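Local coordinates for Nitrate/nitrite binding protein NrtA (Synechocystis sp., PDB 2G29), which binds nitrate as the solute-binding protein of the NrtABCD ABC transporter, which takes up nitrate and probably nitrite, at residues Val123-Lys135 and Glu206-Thr218. Residues are numbered along the deposited sequence; the frame is centred on the assembly and turned at random.
With NO3 (nitrate ion), chain B.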
ATOM      1  N   VAL A 123       2.946  -6.367   3.066  1.00 11.07           N
ATOM      2  CA  VAL A 123       3.317  -5.519   4.202  1.00 10.58           C
ATOM      3  C   VAL A 123       4.668  -4.882   3.779  1.00 10.31           C
ATOM      4  O   VAL A 123       5.354  -5.393   2.851  1.00 11.10           O
ATOM      5  CB  VAL A 123       3.495  -6.273   5.559  1.00 10.96           C
ATOM      6  CG1 VAL A 123       2.155  -6.812   6.003  1.00 12.04           C
ATOM      7  CG2 VAL A 123       4.556  -7.377   5.472  1.00 12.41           C
ATOM      8  N   ASN A 124       5.006  -3.763   4.425  1.00 10.10           N
ATOM      9  CA  ASN A 124       6.281  -3.051   4.243  1.00 10.53           C
ATOM     10  C   ASN A 124       6.563  -2.493   2.852  1.00 10.72           C
ATOM     11  O   ASN A 124       5.732  -2.545   1.943  1.00 11.51           O
ATOM     12  CB  ASN A 124       7.493  -3.994   4.538  1.00 10.32           C
ATOM     13  CG  ASN A 124       7.559  -4.484   5.979  1.00 11.79           C
ATOM     14  OD1 ASN A 124       7.145  -3.806   6.901  1.00 12.89           O
ATOM     15  ND2 ASN A 124       8.088  -5.703   6.160  1.00 13.43           N
ATOM     16  N   GLY A 125       7.751  -1.901   2.725  1.00 11.42           N
ATOM     17  CA  GLY A 125       8.220  -1.577   1.395  1.00 11.08           C
ATOM     18  C   GLY A 125       7.912  -0.303   0.700  1.00 10.61           C
ATOM     19  O   GLY A 125       7.986  -0.294  -0.545  1.00 10.38           O
ATOM     20  N   GLN A 126       7.604   0.748   1.452  1.00 11.06           N
ATOM     21  CA  GLN A 126       7.367   2.036   0.830  1.00  9.75           C
ATOM     22  C   GLN A 126       8.552   2.887   1.291  1.00 10.00           C
ATOM     23  O   GLN A 126       9.369   2.449   2.116  1.00 12.03           O
ATOM     24  CB  GLN A 126       6.021   2.627   1.276  1.00  9.38           C
ATOM     25  CG  GLN A 126       4.887   1.572   1.374  1.00 10.30           C
ATOM     26  CD  GLN A 126       4.602   0.826   0.064  1.00 10.19           C
ATOM     27  OE1 GLN A 126       4.873  -0.400  -0.070  1.00 12.46           O
ATOM     28  NE2 GLN A 126       4.106   1.536  -0.906  1.00  8.73           N
ATOM     29  N   GLY A 127       8.697   4.081   0.757  1.00 11.14           N
ATOM     30  CA  GLY A 127       9.835   4.883   1.169  1.00 11.46           C
ATOM     31  C   GLY A 127       9.534   6.349   1.326  1.00 11.23           C
ATOM     32  O   GLY A 127       8.646   6.875   0.642  1.00 10.57           O
ATOM     33  N   ILE A 128      10.252   7.008   2.236  1.00 11.24           N
ATOM     34  CA  ILE A 128      10.122   8.452   2.404  1.00 10.12           C
ATOM     35  C   ILE A 128      11.452   9.030   1.926  1.00 11.10           C
ATOM     36  O   ILE A 128      12.527   8.663   2.449  1.00 11.59           O
ATOM     37  CB  ILE A 128       9.847   8.831   3.881  1.00  9.67           C
ATOM     38  CG1 ILE A 128       8.456   8.310   4.255  1.00 11.66           C
ATOM     39  CG2 ILE A 128       9.960  10.346   4.073  1.00 12.82           C
ATOM     40  CD1 ILE A 128       8.040   8.561   5.703  1.00 10.74           C
ATOM     41  N   GLN A 129      11.363   9.914   0.939  1.00 11.27           N
ATOM     42  CA  GLN A 129      12.512  10.534   0.323  1.00 11.07           C
ATOM     43  C   GLN A 129      12.542  12.025   0.559  1.00 11.26           C
ATOM     44  O   GLN A 129      11.526  12.661   0.845  1.00 11.42           O
ATOM     45  CB  GLN A 129      12.515  10.298  -1.187  1.00 11.95           C
ATOM     46  CG  GLN A 129      12.756   8.840  -1.574  1.00 12.88           C
ATOM     47  CD  GLN A 129      11.637   7.908  -1.146  1.00 12.02           C
ATOM     48  OE1 GLN A 129      10.454   8.091  -1.516  1.00 14.63           O
ATOM     49  NE2 GLN A 129      11.988   6.905  -0.359  1.00  8.79           N
ATOM     50  N   LEU A 130      13.733  12.578   0.421  1.00 10.79           N
ATOM     51  CA  LEU A 130      13.951  14.033   0.556  1.00 10.72           C
ATOM     52  C   LEU A 130      14.714  14.534  -0.670  1.00 13.78           C
ATOM     53  O   LEU A 130      15.507  13.797  -1.258  1.00 13.25           O
ATOM     54  CB  LEU A 130      14.803  14.330   1.787  1.00 13.60           C
ATOM     55  CG  LEU A 130      13.982  14.272   3.058  1.00 12.65           C
ATOM     56  CD1 LEU A 130      14.907  14.048   4.277  1.00 13.53           C
ATOM     57  CD2 LEU A 130      13.156  15.551   3.213  1.00 14.30           C
ATOM     58  N   GLY A 131      14.453  15.777  -1.062  1.00 12.66           N
ATOM     59  CA  GLY A 131      15.206  16.337  -2.173  1.00 14.43           C
ATOM     60  C   GLY A 131      16.671  16.553  -1.778  1.00 14.96           C
ATOM     61  O   GLY A 131      17.024  16.538  -0.594  1.00 14.49           O
ATOM     62  N   ASN A 132      17.527  16.746  -2.777  1.00 15.43           N
ATOM     63  CA  ASN A 132      18.946  16.948  -2.523  1.00 16.80           C
ATOM     64  C   ASN A 132      19.268  18.146  -1.658  1.00 16.75           C
ATOM     65  O   ASN A 132      20.362  18.218  -1.059  1.00 17.83           O
ATOM     66  CB  ASN A 132      19.713  17.069  -3.830  1.00 15.54           C
ATOM     67  CG  ASN A 132      19.728  15.796  -4.597  1.00 17.55           C
ATOM     68  OD1 ASN A 132      19.728  14.723  -4.009  1.00 17.63           O
ATOM     69  ND2 ASN A 132      19.755  15.897  -5.925  1.00 18.95           N
ATOM     70  N   ASN A 133      18.348  19.099  -1.567  1.00 17.08           N
ATOM     71  CA  ASN A 133      18.610  20.267  -0.721  1.00 18.16           C
ATOM     72  C   ASN A 133      18.707  19.896   0.756  1.00 18.74           C
ATOM     73  O   ASN A 133      19.097  20.726   1.581  1.00 19.78           O
ATOM     74  CB  ASN A 133      17.532  21.333  -0.901  1.00 19.56           C
ATOM     75  CG  ASN A 133      17.627  22.014  -2.234  1.00 20.45           C
ATOM     76  OD1 ASN A 133      18.691  22.024  -2.854  1.00 22.75           O
ATOM     77  ND2 ASN A 133      16.530  22.597  -2.690  1.00 20.65           N
ATOM     78  N   TYR A 134      18.374  18.649   1.102  1.00 16.36           N
ATOM     79  CA  TYR A 134      18.410  18.227   2.501  1.00 15.19           C
ATOM     80  C   TYR A 134      19.542  17.268   2.782  1.00 14.85           C
ATOM     81  O   TYR A 134      19.633  16.702   3.875  1.00 15.19           O
ATOM     82  CB  TYR A 134      17.066  17.580   2.868  1.00 15.59           C
ATOM     83  CG  TYR A 134      15.931  18.549   2.740  1.00 15.36           C
ATOM     84  CD1 TYR A 134      15.217  18.660   1.554  1.00 16.12           C
ATOM     85  CD2 TYR A 134      15.627  19.424   3.777  1.00 16.88           C
ATOM     86  CE1 TYR A 134      14.232  19.616   1.390  1.00 14.51           C
ATOM     87  CE2 TYR A 134      14.662  20.382   3.644  1.00 16.74           C
ATOM     88  CZ  TYR A 134      13.969  20.490   2.461  1.00 16.13           C
ATOM     89  OH  TYR A 134      13.060  21.487   2.323  1.00 16.16           O
ATOM     90  N   LYS A 135      20.418  17.101   1.806  1.00 16.20           N
ATOM     91  CA  LYS A 135      21.516  16.159   1.981  1.00 18.15           C
ATOM     92  C   LYS A 135      22.411  16.416   3.193  1.00 18.56           C
ATOM     93  O   LYS A 135      22.784  15.477   3.878  1.00 19.66           O
ATOM     94  CB  LYS A 135      22.367  16.065   0.705  1.00 20.66           C
ATOM     95  CG  LYS A 135      21.760  15.115  -0.341  1.00 24.09           C
ATOM     96  CD  LYS A 135      22.752  14.821  -1.462  1.00 27.79           C
ATOM     97  CE  LYS A 135      22.255  13.732  -2.412  1.00 29.85           C
ATOM     98  NZ  LYS A 135      23.307  13.363  -3.409  1.00 32.72           N
ATOM     99  N   GLU A 206       9.347  19.044  -1.246  1.00 12.18           N
ATOM    100  CA  GLU A 206      10.570  18.884  -0.451  1.00 13.13           C
ATOM    101  C   GLU A 206      10.835  17.450  -0.068  1.00 11.41           C
ATOM    102  O   GLU A 206      11.988  17.031   0.096  1.00 11.55           O
ATOM    103  CB  GLU A 206      10.462  19.661   0.881  1.00 13.18           C
ATOM    104  CG  GLU A 206      10.105  21.131   0.732  1.00 14.08           C
ATOM    105  CD  GLU A 206      11.013  21.864  -0.233  1.00 15.70           C
ATOM    106  OE1 GLU A 206      10.473  22.485  -1.178  1.00 17.50           O
ATOM    107  OE2 GLU A 206      12.243  21.787  -0.067  1.00 15.69           O
ATOM    108  N   SER A 207       9.742  16.697   0.086  1.00 12.58           N
ATOM    109  CA  SER A 207       9.812  15.303   0.543  1.00 11.82           C
ATOM    110  C   SER A 207       8.624  14.565  -0.063  1.00 11.76           C
ATOM    111  O   SER A 207       7.639  15.195  -0.446  1.00 11.70           O
ATOM    112  CB  SER A 207       9.707  15.270   2.096  1.00 12.28           C
ATOM    113  OG  SER A 207       9.808  13.961   2.625  1.00 11.61           O
ATOM    114  N   PHE A 208       8.712  13.237  -0.117  1.00 10.80           N
ATOM    115  CA  PHE A 208       7.617  12.456  -0.665  1.00 10.35           C
ATOM    116  C   PHE A 208       7.636  11.020  -0.173  1.00 10.04           C
ATOM    117  O   PHE A 208       8.690  10.487   0.201  1.00 10.85           O
ATOM    118  CB  PHE A 208       7.594  12.510  -2.212  1.00 10.63           C
ATOM    119  CG  PHE A 208       8.813  11.912  -2.904  1.00 10.37           C
ATOM    120  CD1 PHE A 208       8.724  10.646  -3.488  1.00 10.47           C
ATOM    121  CD2 PHE A 208      10.004  12.652  -3.086  1.00 11.55           C
ATOM    122  CE1 PHE A 208       9.807  10.134  -4.260  1.00 11.35           C
ATOM    123  CE2 PHE A 208      11.052  12.141  -3.836  1.00 12.53           C
ATOM    124  CZ  PHE A 208      10.955  10.866  -4.434  1.00 13.40           C
ATOM    125  N   CYS A 209       6.478  10.382  -0.213  1.00 10.18           N
ATOM    126  CA  CYS A 209       6.345   9.000   0.215  1.00 10.10           C
ATOM    127  C   CYS A 209       5.643   8.241  -0.897  1.00 10.98           C
ATOM    128  O   CYS A 209       4.572   8.676  -1.361  1.00 10.57           O
ATOM    129  CB  CYS A 209       5.540   8.940   1.511  1.00 10.86           C
ATOM    130  SG  CYS A 209       5.410   7.281   2.195  1.00 10.91           S
ATOM    131  N   VAL A 210       6.237   7.106  -1.301  1.00 10.22           N
ATOM    132  CA  VAL A 210       5.721   6.321  -2.438  1.00 11.05           C
ATOM    133  C   VAL A 210       6.297   4.900  -2.325  1.00  9.80           C
ATOM    134  O   VAL A 210       7.304   4.692  -1.674  1.00 10.30           O
ATOM    135  CB  VAL A 210       6.193   6.988  -3.773  1.00 10.91           C
ATOM    136  CG1 VAL A 210       7.734   6.942  -3.874  1.00 11.42           C
ATOM    137  CG2 VAL A 210       5.580   6.320  -4.999  1.00 11.70           C
ATOM    138  N   GLY A 211       5.635   3.914  -2.917  1.00  9.87           N
ATOM    139  CA  GLY A 211       6.173   2.554  -2.830  1.00  9.46           C
ATOM    140  C   GLY A 211       7.233   2.226  -3.874  1.00 10.23           C
ATOM    141  O   GLY A 211       7.467   2.978  -4.847  1.00 10.84           O
ATOM    142  N   GLU A 212       7.937   1.106  -3.630  1.00 10.33           N
ATOM    143  CA  GLU A 212       8.949   0.657  -4.588  1.00 10.57           C
ATOM    144  C   GLU A 212       8.256   0.514  -5.953  1.00  9.62           C
ATOM    145  O   GLU A 212       7.069   0.161  -6.037  1.00 10.09           O
ATOM    146  CB  GLU A 212       9.526  -0.686  -4.160  1.00 10.13           C
ATOM    147  CG  GLU A 212      10.288  -0.715  -2.819  1.00  8.82           C
ATOM    148  CD  GLU A 212      11.551   0.165  -2.753  1.00  9.48           C
ATOM    149  OE1 GLU A 212      11.982   0.746  -3.788  1.00 11.68           O
ATOM    150  OE2 GLU A 212      12.133   0.227  -1.647  1.00 11.00           O
ATOM    151  N   PRO A 213       9.008   0.639  -7.042  1.00  9.68           N
ATOM    152  CA  PRO A 213      10.458   0.881  -7.145  1.00  9.74           C
ATOM    153  C   PRO A 213      10.905   2.340  -7.090  1.00  9.69           C
ATOM    154  O   PRO A 213      12.095   2.629  -7.234  1.00 11.01           O
ATOM    155  CB  PRO A 213      10.769   0.270  -8.512  1.00 10.57           C
ATOM    156  CG  PRO A 213       9.573   0.783  -9.350  1.00 10.17           C
ATOM    157  CD  PRO A 213       8.387   0.505  -8.385  1.00  9.43           C
ATOM    158  N   TRP A 214       9.987   3.263  -6.823  1.00 10.77           N
ATOM    159  CA  TRP A 214      10.371   4.666  -6.938  1.00  9.57           C
ATOM    160  C   TRP A 214      11.392   5.215  -5.955  1.00 10.89           C
ATOM    161  O   TRP A 214      12.166   6.098  -6.342  1.00 10.50           O
ATOM    162  CB  TRP A 214       9.067   5.505  -7.081  1.00 10.14           C
ATOM    163  CG  TRP A 214       8.121   4.901  -8.108  1.00  9.74           C
ATOM    164  CD1 TRP A 214       6.955   4.218  -7.836  1.00  9.61           C
ATOM    165  CD2 TRP A 214       8.301   4.810  -9.546  1.00 10.25           C
ATOM    166  NE1 TRP A 214       6.405   3.725  -8.987  1.00 10.68           N
ATOM    167  CE2 TRP A 214       7.208   4.075 -10.050  1.00 10.44           C
ATOM    168  CE3 TRP A 214       9.284   5.273 -10.441  1.00 10.63           C
ATOM    169  CZ2 TRP A 214       7.054   3.794 -11.421  1.00 11.51           C
ATOM    170  CZ3 TRP A 214       9.140   4.993 -11.812  1.00 10.30           C
ATOM    171  CH2 TRP A 214       8.031   4.264 -12.281  1.00 11.43           C
ATOM    172  N   PRO A 215      11.446   4.691  -4.705  1.00 10.57           N
ATOM    173  CA  PRO A 215      12.469   5.208  -3.775  1.00 10.58           C
ATOM    174  C   PRO A 215      13.857   4.842  -4.324  1.00 11.27           C
ATOM    175  O   PRO A 215      14.755   5.650  -4.327  1.00 11.10           O
ATOM    176  CB  PRO A 215      12.159   4.456  -2.480  1.00 10.74           C
ATOM    177  CG  PRO A 215      10.616   4.310  -2.547  1.00 10.78           C
ATOM    178  CD  PRO A 215      10.440   3.875  -3.997  1.00 12.03           C
ATOM    179  N   LEU A 216      14.035   3.607  -4.783  1.00 10.39           N
ATOM    180  CA  LEU A 216      15.351   3.239  -5.294  1.00 11.96           C
ATOM    181  C   LEU A 216      15.652   3.990  -6.583  1.00 11.09           C
ATOM    182  O   LEU A 216      16.803   4.385  -6.810  1.00 11.94           O
ATOM    183  CB  LEU A 216      15.448   1.724  -5.515  1.00 11.82           C
ATOM    184  CG  LEU A 216      16.805   1.234  -6.110  1.00 11.09           C
ATOM    185  CD1 LEU A 216      18.004   1.736  -5.311  1.00 11.67           C
ATOM    186  CD2 LEU A 216      16.829  -0.281  -6.107  1.00 12.08           C
ATOM    187  N   GLN A 217      14.645   4.218  -7.439  1.00 10.72           N
ATOM    188  CA  GLN A 217      14.922   4.927  -8.662  1.00 10.65           C
ATOM    189  C   GLN A 217      15.382   6.344  -8.324  1.00 10.85           C
ATOM    190  O   GLN A 217      16.239   6.906  -8.988  1.00 10.99           O
ATOM    191  CB  GLN A 217      13.684   4.971  -9.550  1.00 13.25           C
ATOM    192  CG  GLN A 217      13.965   5.794 -10.812  1.00 12.10           C
ATOM    193  CD  GLN A 217      12.857   5.718 -11.830  1.00 13.05           C
ATOM    194  OE1 GLN A 217      12.021   6.620 -11.922  1.00 13.11           O
ATOM    195  NE2 GLN A 217      12.831   4.625 -12.592  1.00 12.00           N
ATOM    196  N   THR A 218      14.802   6.923  -7.279  1.00 11.11           N
ATOM    197  CA  THR A 218      15.187   8.277  -6.861  1.00 11.34           C
ATOM    198  C   THR A 218      16.683   8.314  -6.525  1.00 12.48           C
ATOM    199  O   THR A 218      17.404   9.250  -6.942  1.00 10.55           O
ATOM    200  CB  THR A 218      14.392   8.681  -5.607  1.00 12.57           C
ATOM    201  OG1 THR A 218      12.993   8.776  -5.924  1.00 11.67           O
ATOM    202  CG2 THR A 218      14.853  10.023  -5.096  1.00 12.39           C
TER
HETATM  203  N   NO3 B 700       2.480   3.756  -3.887  1.00 13.58           N
HETATM  204  O1  NO3 B 700       3.016   2.629  -3.333  1.00 11.55           O
HETATM  205  O2  NO3 B 700       3.073   4.890  -4.331  1.00 13.12           O
HETATM  206  O3  NO3 B 700       0.966   3.785  -3.994  1.00 12.31           O
HETATM  207  O   HOH W   1      13.688  21.021  -2.211  1.00 25.50           O
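Gln129 and Phe208 face each other as a hydrogen-bonded pair of antiparallel strands 126-130 and 207-211, neighbours in a five-stranded mixed sheet of this periplasmic binding protein. Gln129 CB lies over one face of the Phe208 ring, 3.8 Å from its centroid, a CH-pi contact. CG continues near Phe208 CZ; the bend at chi2 (66°) then swings the amide back, CD against Pro215, OE1 beside Phe208 CE1, and NE2 3.2 Å from Pro215 CB. Amide and ring planes stand 69° apart. The backbone carbonyl Gln129 O accepts from Phe208 N and, at 2.8 Å, from the Ser207 hydroxyl OG, which arrive from opposite faces of its plane. At the far end Tyr134 OH donates to Glu206 OE2 at 2.5 Å, meeting its anti side 25° out of the carboxylate plane; a water lies 2.7 Å from Glu206 OE2. A phenylalanine in place of Tyr134 would probably leave this buried carboxylate with weaker hydrogen bonding and freer to turn. At the other end Gly211 N donates to nitrate O2 at 3.1 Å, a nearly straight bond; Trp73 and Lys240 also hydrogen-bond the nitrate, and Gln126 and His167 belong to the same site. The pairing thus ends in a backbone N-H turned to the anion, whose charge Lys240 probably balances.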